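Long-range contacts in chitooligosaccharide oxidase (Gibberella zeae, PDB 6Y0R), which oxidises the C1 hydroxyl of chitooligosaccharides to the lactone, reducing molecular oxygen to hydrogen peroxide with a bicovalently bound FAD: residues H94-L99 and N446-Q451; A26-L31 and P61-V66. One frame throughout, in Å; residues are numbered along the deposited sequence.

Contact 1: residues H94-L99 and N446-Q451; sequences HSYTSL and NYPDSQ. With FAD (flavin-adenine dinucleotide), chain B.
Two irregular loops meet with the CA atoms of Y96 and P448 6.3 Å apart; the first bends in a type I turn from S95 to S98. The rings of Y96 and Y447 point the same way with planes only 10° apart, yet are slid so far that they barely overlap; CE2 of Y96 meets CD1 of Y447 at 3.5 Å. N446 O lies 4.2 Å above the Y96 ring plane, over its centre, while the phenol oxygen of Y96 is held by Q406. P448 crosses Y96 at about a right angle, placing its CD beside Y96 CB. T97 sets OG1 between its backbone N and carbonyl carbon (chi1 63°), which leaves CG2 to meet S450 CB at 3.6 Å. On the cofactor side, H94 ND1 is bonded covalently to FAD C8M (1.5 Å), S95 N donates to the phosphate oxygen O1A, and FAD O4' donates to N446 OD1 at 2.8 Å. Apolar packing joins the loops directly, whereas between these two segments the polar link runs through water and FAD: one water accepts from Y96 N, donates to N446 O and is hydrogen-bonded to FAD O3' (2.7 Å), satisfying both buried backbone atoms and tying both loops to the ribityl chain.

Contact 2: residues A26-L31 and P61-V66; sequences AVNSCL and PAAIAV
A62 meets N28 of helix 26-33 through its carbonyl: N28 ND2 donates to A62 O at 3.3 Å, a long and bent bond with an N-H...O angle of 137°. The acceptor sits close to the plane of the N28 amide, but the donor is tilted 28° from the carbonyl plane of A62. A63, the first residue of strand 63-65, points its methyl toward the helix. A63 CB touches both ends of the N28 amide and lies 4.1 Å from L31 CD1, with V27 CG1 farther from A63 CB at 4.4 Å. L31 also packs on L108 and on A76 and C79 of helix 70-83. I64 points away from the helix and its side chain touches W46, while its backbone N donates to a water (I64 N to its oxygen 2.9 Å) that lies within hydrogen-bonding distance of N28 OD1 and can donate to it. A65 pairs through its backbone with M109 and E111 of the neighbouring strand. The helix runs nearly along the strand, their short axes 9.2 Å apart at 21°, and C30 ties it to helix 70-83 by a disulfide with C79. One asparagine amide thereby serves two backbone atoms, A62 O directly and I64 N through water, beside an apolar patch centred on a single alanine methyl.

The two contacts follow one another along the chain, contact 2 closing before contact 1 opens; their centres lie about 24 Å apart and their nearest atoms about 8 Å, without touching. The centre of contact 1, on the flavin, lies about 10 Å from the centre of the chain, that of contact 2, near the start of the modelled chain, about 28 Å. What connects them is the four-stranded sheet of the FAD-binding region: strand 63-65 pairs with 108-111, which pairs with 87-90, and the loop after 87-90 brings H94 to the cofactor. Helix 26-33 packs on strand 63-65, away from the flavin, while strand 87-90 of the same sheet reaches the cofactor, A89 O bonding FAD, and 446-451 closes over the cofactor-bearing loop.

Contact 1: residues H94-L99 and N446-Q451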
loop_
_atom_site.group_PDB
_atom_site.type_symbol
_atom_site.label_atom_id
_atom_site.label_comp_id
_atom_site.label_asym_id
_atom_site.label_seq_id
_atom_site.Cartn_x
_atom_site.Cartn_y
_atom_site.Cartn_z
ATOM N N HIS A 94 -3.355 -6.771 -5.607
ATOM C CA HIS A 94 -2.663 -7.124 -4.337
ATOM C C HIS A 94 -3.473 -6.758 -3.094
ATOM O O HIS A 94 -3.006 -7.114 -2.015
ATOM C CB HIS A 94 -1.238 -6.540 -4.272
ATOM C CG HIS A 94 -0.220 -7.526 -4.703
ATOM N ND1 HIS A 94 0.583 -8.244 -3.814
ATOM C CD2 HIS A 94 0.109 -7.931 -5.962
ATOM C CE1 HIS A 94 1.307 -9.105 -4.541
ATOM N NE2 HIS A 94 1.032 -8.920 -5.852
ATOM N N SER A 95 -4.703 -6.238 -3.214
ATOM C CA SER A 95 -5.493 -5.919 -2.003
ATOM C C SER A 95 -5.488 -7.093 -1.028
ATOM O O SER A 95 -5.943 -8.181 -1.375
ATOM C CB SER A 95 -6.902 -5.556 -2.304
ATOM O OG SER A 95 -7.584 -5.211 -1.112
ATOM N N TYR A 96 -5.140 -6.820 0.215
ATOM C CA TYR A 96 -5.138 -7.866 1.258
ATOM C C TYR A 96 -6.549 -8.397 1.538
ATOM O O TYR A 96 -6.671 -9.511 2.118
ATOM C CB TYR A 96 -4.558 -7.276 2.524
ATOM C CG TYR A 96 -3.085 -6.995 2.530
ATOM C CD1 TYR A 96 -2.249 -7.205 1.448
ATOM C CD2 TYR A 96 -2.504 -6.620 3.726
ATOM C CE1 TYR A 96 -0.873 -7.024 1.533
ATOM C CE2 TYR A 96 -1.146 -6.403 3.816
ATOM C CZ TYR A 96 -0.323 -6.642 2.740
ATOM O OH TYR A 96 1.050 -6.437 2.818
ATOM N N THR A 97 -7.573 -7.624 1.187
ATOM C CA THR A 97 -8.989 -7.978 1.468
ATOM C C THR A 97 -9.785 -8.008 0.157
ATOM O O THR A 97 -11.077 -8.020 0.220
ATOM C CB THR A 97 -9.530 -7.069 2.571
ATOM O OG1 THR A 97 -9.512 -5.724 2.095
ATOM C CG2 THR A 97 -8.786 -7.253 3.877
ATOM N N SER A 98 -9.102 -8.050 -1.000
ATOM C CA SER A 98 -9.735 -8.299 -2.322
ATOM C C SER A 98 -10.667 -7.144 -2.673
ATOM O O SER A 98 -11.734 -7.364 -3.329
ATOM C CB SER A 98 -10.449 -9.641 -2.351
ATOM O OG SER A 98 -9.588 -10.682 -1.881
ATOM N N LEU A 99 -10.300 -5.919 -2.268
ATOM C CA LEU A 99 -11.144 -4.726 -2.550
ATOM C C LEU A 99 -11.164 -4.367 -4.034
ATOM O O LEU A 99 -12.090 -3.615 -4.427
ATOM C CB LEU A 99 -10.765 -3.557 -1.647
ATOM C CG LEU A 99 -10.888 -3.844 -0.136
ATOM C CD1 LEU A 99 -10.591 -2.623 0.699
ATOM C CD2 LEU A 99 -12.252 -4.384 0.226
ATOM N N ASN A 446 -3.596 0.648 2.700
ATOM C CA ASN A 446 -2.837 -0.329 1.865
ATOM C C ASN A 446 -2.623 -1.647 2.618
ATOM O O ASN A 446 -2.241 -2.622 1.976
ATOM C CB ASN A 446 -1.520 0.185 1.266
ATOM C CG ASN A 446 -1.700 0.824 -0.097
ATOM O OD1 ASN A 446 -2.695 0.571 -0.788
ATOM N ND2 ASN A 446 -0.831 1.787 -0.378
ATOM N N TYR A 447 -2.869 -1.674 3.931
ATOM C CA TYR A 447 -2.792 -2.906 4.754
ATOM C C TYR A 447 -4.128 -3.072 5.452
ATOM O O TYR A 447 -4.209 -3.038 6.682
ATOM C CB TYR A 447 -1.688 -2.832 5.807
ATOM C CG TYR A 447 -0.279 -2.682 5.295
ATOM C CD1 TYR A 447 0.102 -3.164 4.059
ATOM C CD2 TYR A 447 0.692 -2.123 6.100
ATOM C CE1 TYR A 447 1.408 -3.039 3.611
ATOM C CE2 TYR A 447 2.001 -1.985 5.658
ATOM C CZ TYR A 447 2.355 -2.439 4.406
ATOM O OH TYR A 447 3.633 -2.353 3.889
ATOM N N PRO A 448 -5.205 -3.222 4.678
ATOM C CA PRO A 448 -6.556 -3.148 5.231
ATOM C C PRO A 448 -6.873 -4.350 6.122
ATOM O O PRO A 448 -6.384 -5.433 5.857
ATOM C CB PRO A 448 -7.472 -3.137 4.026
ATOM C CG PRO A 448 -6.691 -3.889 2.976
ATOM C CD PRO A 448 -5.232 -3.534 3.236
ATOM N N ASP A 449 -7.670 -4.102 7.142
ATOM C CA ASP A 449 -8.102 -5.108 8.147
ATOM C C ASP A 449 -9.570 -5.457 7.873
ATOM O O ASP A 449 -10.446 -4.658 8.171
ATOM C CB ASP A 449 -7.939 -4.539 9.552
ATOM C CG ASP A 449 -8.152 -5.534 10.666
ATOM O OD1 ASP A 449 -8.869 -6.546 10.410
ATOM O OD2 ASP A 449 -7.587 -5.315 11.770
ATOM N N SER A 450 -9.805 -6.678 7.401
ATOM C CA SER A 450 -11.176 -7.134 7.055
ATOM C C SER A 450 -12.090 -7.202 8.271
ATOM O O SER A 450 -13.302 -7.232 8.009
ATOM C CB SER A 450 -11.151 -8.453 6.384
ATOM O OG SER A 450 -10.491 -9.401 7.162
ATOM N N GLN A 451 -11.580 -7.352 9.492
ATOM C CA GLN A 451 -12.418 -7.682 10.682
ATOM C C GLN A 451 -12.966 -6.441 11.364
ATOM O O GLN A 451 -13.853 -6.589 12.217
ATOM C CB GLN A 451 -11.643 -8.539 11.668
ATOM C CG GLN A 451 -11.140 -9.827 11.059
ATOM C CD GLN A 451 -12.209 -10.562 10.289
ATOM O OE1 GLN A 451 -13.020 -11.289 10.896
ATOM N NE2 GLN A 451 -12.140 -10.490 8.978
HETATM P PA FAD B . -5.892 -3.831 -6.242
HETATM O O1A FAD B . -6.427 -4.955 -5.452
HETATM O O2A FAD B . -5.956 -3.864 -7.716
HETATM O O5B FAD B . -6.551 -2.459 -5.774
HETATM C C5B FAD B . -6.424 -1.971 -4.438
HETATM C C4B FAD B . -7.516 -0.951 -4.169
HETATM O O4B FAD B . -7.336 0.190 -5.045
HETATM C C3B FAD B . -8.973 -1.391 -4.420
HETATM O O3B FAD B . -9.880 -0.640 -3.603
HETATM C C2B FAD B . -9.176 -1.015 -5.881
HETATM O O2B FAD B . -10.544 -0.904 -6.282
HETATM C C1B FAD B . -8.438 0.294 -5.940
HETATM N N9A FAD B . -7.927 0.646 -7.256
HETATM C C8A FAD B . -6.926 -0.001 -7.933
HETATM N N7A FAD B . -6.678 0.546 -9.116
HETATM C C5A FAD B . -7.580 1.601 -9.207
HETATM C C6A FAD B . -7.823 2.554 -10.215
HETATM N N6A FAD B . -7.100 2.589 -11.337
HETATM N N1A FAD B . -8.819 3.463 -10.022
HETATM C C2A FAD B . -9.529 3.368 -8.879
HETATM N N3A FAD B . -9.372 2.530 -7.850
HETATM C C4A FAD B . -8.373 1.655 -8.075
HETATM N N1 FAD B . 2.315 -1.539 0.347
HETATM C C2 FAD B . 3.224 -0.600 0.647
HETATM O O2 FAD B . 2.857 0.599 0.929
HETATM N N3 FAD B . 4.553 -0.913 0.615
HETATM C C4 FAD B . 5.037 -2.171 0.296
HETATM O O4 FAD B . 6.260 -2.389 0.270
HETATM C C4X FAD B . 4.099 -3.178 -0.036
HETATM N N5 FAD B . 4.533 -4.386 -0.405
HETATM C C5X FAD B . 3.599 -5.295 -0.850
HETATM C C6 FAD B . 4.036 -6.562 -1.322
HETATM C C7 FAD B . 3.126 -7.511 -1.756
HETATM C C7M FAD B . 3.597 -8.872 -2.231
HETATM C C8 FAD B . 1.708 -7.185 -1.791
HETATM C C8M FAD B . 0.660 -8.119 -2.364
HETATM C C9 FAD B . 1.292 -5.939 -1.278
HETATM C C9A FAD B . 2.214 -4.995 -0.804
HETATM N N10 FAD B . 1.784 -3.740 -0.339
HETATM C C10 FAD B . 2.719 -2.766 0.031
HETATM C "C1'" FAD B . 0.362 -3.395 -0.247
HETATM C "C2'" FAD B . -0.119 -2.681 -1.512
HETATM O "O2'" FAD B . 0.322 -1.322 -1.525
HETATM C "C3'" FAD B . -1.625 -2.741 -1.531
HETATM O "O3'" FAD B . -1.968 -4.146 -1.552
HETATM C "C4'" FAD B . -2.169 -1.999 -2.754
HETATM O "O4'" FAD B . -3.494 -1.491 -2.518
HETATM C "C5'" FAD B . -2.171 -2.926 -3.935
HETATM O "O5'" FAD B . -2.486 -2.217 -5.148
HETATM P P FAD B . -2.989 -3.076 -6.382
HETATM O O1P FAD B . -3.240 -2.157 -7.519
HETATM O O2P FAD B . -2.121 -4.255 -6.628
HETATM O O3P FAD B . -4.356 -3.700 -5.773
HETATM O O HOH W 1 -3.871 -4.176 0.428
#

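Contact 2: residues A26-L31 and P61-V66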
loop_
_atom_site.group_PDB
_atom_site.type_symbol
_atom_site.label_atom_id
_atom_site.label_comp_id
_atom_site.label_asym_id
_atom_site.label_seq_id
_atom_site.Cartn_x
_atom_site.Cartn_y
_atom_site.Cartn_z
ATOM N N ALA A 26 -27.890 -8.034 -18.023
ATOM C CA ALA A 26 -28.048 -6.866 -18.914
ATOM C C ALA A 26 -26.686 -6.151 -18.961
ATOM O O ALA A 26 -26.348 -5.595 -20.034
ATOM C CB ALA A 26 -29.176 -5.967 -18.451
ATOM N N VAL A 27 -25.907 -6.185 -17.860
ATOM C CA VAL A 27 -24.618 -5.434 -17.794
ATOM C C VAL A 27 -23.637 -6.087 -18.776
ATOM O O VAL A 27 -23.008 -5.350 -19.531
ATOM C CB VAL A 27 -24.061 -5.264 -16.365
ATOM C CG1 VAL A 27 -23.712 -6.571 -15.670
ATOM C CG2 VAL A 27 -22.875 -4.324 -16.372
ATOM N N ASN A 28 -23.584 -7.415 -18.849
ATOM C CA ASN A 28 -22.698 -8.117 -19.818
ATOM C C ASN A 28 -23.110 -7.769 -21.256
ATOM O O ASN A 28 -22.226 -7.361 -22.023
ATOM C CB ASN A 28 -22.642 -9.623 -19.575
ATOM C CG ASN A 28 -21.532 -9.984 -18.617
ATOM O OD1 ASN A 28 -20.341 -9.874 -18.962
ATOM N ND2 ASN A 28 -21.918 -10.380 -17.412
ATOM N N SER A 29 -24.398 -7.851 -21.610
ATOM C CA SER A 29 -24.859 -7.532 -22.987
ATOM C C SER A 29 -24.582 -6.056 -23.286
ATOM O O SER A 29 -24.171 -5.784 -24.413
ATOM C CB SER A 29 -26.294 -7.932 -23.236
ATOM O OG SER A 29 -27.069 -7.773 -22.065
ATOM N N CYS A 30 -24.695 -5.158 -22.294
ATOM C CA CYS A 30 -24.345 -3.716 -22.423
ATOM C C CYS A 30 -22.871 -3.615 -22.820
ATOM O O CYS A 30 -22.563 -2.877 -23.749
ATOM C CB CYS A 30 -24.608 -2.906 -21.148
ATOM S SG CYS A 30 -24.246 -1.134 -21.321
ATOM N N LEU A 31 -21.998 -4.337 -22.118
ATOM C CA LEU A 31 -20.528 -4.278 -22.348
ATOM C C LEU A 31 -20.205 -4.778 -23.766
ATOM O O LEU A 31 -19.496 -4.064 -24.499
ATOM C CB LEU A 31 -19.821 -5.114 -21.271
ATOM C CG LEU A 31 -19.828 -4.506 -19.862
ATOM C CD1 LEU A 31 -19.280 -5.495 -18.860
ATOM C CD2 LEU A 31 -19.071 -3.188 -19.806
ATOM N N PRO A 61 -17.229 -11.569 -9.295
ATOM C CA PRO A 61 -17.848 -10.420 -9.941
ATOM C C PRO A 61 -19.105 -10.820 -10.750
ATOM O O PRO A 61 -19.207 -11.984 -11.133
ATOM C CB PRO A 61 -16.770 -9.851 -10.851
ATOM C CG PRO A 61 -15.464 -10.403 -10.264
ATOM C CD PRO A 61 -15.811 -11.744 -9.674
ATOM N N ALA A 62 -19.983 -9.850 -10.976
ATOM C CA ALA A 62 -21.083 -9.964 -11.965
ATOM C C ALA A 62 -20.527 -10.029 -13.388
ATOM O O ALA A 62 -21.126 -10.727 -14.228
ATOM C CB ALA A 62 -22.053 -8.825 -11.785
ATOM N N ALA A 63 -19.422 -9.336 -13.668
ATOM C CA ALA A 63 -18.823 -9.173 -14.998
ATOM C C ALA A 63 -17.389 -8.723 -14.786
ATOM O O ALA A 63 -17.118 -8.018 -13.770
ATOM C CB ALA A 63 -19.601 -8.175 -15.822
ATOM N N ILE A 64 -16.518 -9.102 -15.709
ATOM C CA ILE A 64 -15.126 -8.600 -15.704
ATOM C C ILE A 64 -14.884 -7.927 -17.042
ATOM O O ILE A 64 -14.827 -8.659 -18.071
ATOM C CB ILE A 64 -14.124 -9.729 -15.417
ATOM C CG1 ILE A 64 -14.421 -10.469 -14.121
ATOM C CG2 ILE A 64 -12.722 -9.161 -15.450
ATOM C CD1 ILE A 64 -13.453 -11.599 -13.789
ATOM N N ALA A 65 -14.754 -6.609 -17.048
ATOM C CA ALA A 65 -14.359 -5.828 -18.238
ATOM C C ALA A 65 -12.823 -5.814 -18.303
ATOM O O ALA A 65 -12.169 -5.685 -17.231
ATOM C CB ALA A 65 -14.912 -4.430 -18.205
ATOM N N VAL A 66 -12.258 -5.968 -19.508
ATOM C CA VAL A 66 -10.790 -6.042 -19.710
ATOM C C VAL A 66 -10.388 -5.020 -20.757
ATOM O O VAL A 66 -9.936 -5.340 -21.862
ATOM C CB VAL A 66 -10.303 -7.462 -20.017
ATOM C CG1 VAL A 66 -8.788 -7.493 -19.949
ATOM C CG2 VAL A 66 -10.868 -8.506 -19.076
HETATM O O HOH W 2 -17.757 -10.534 -17.916
#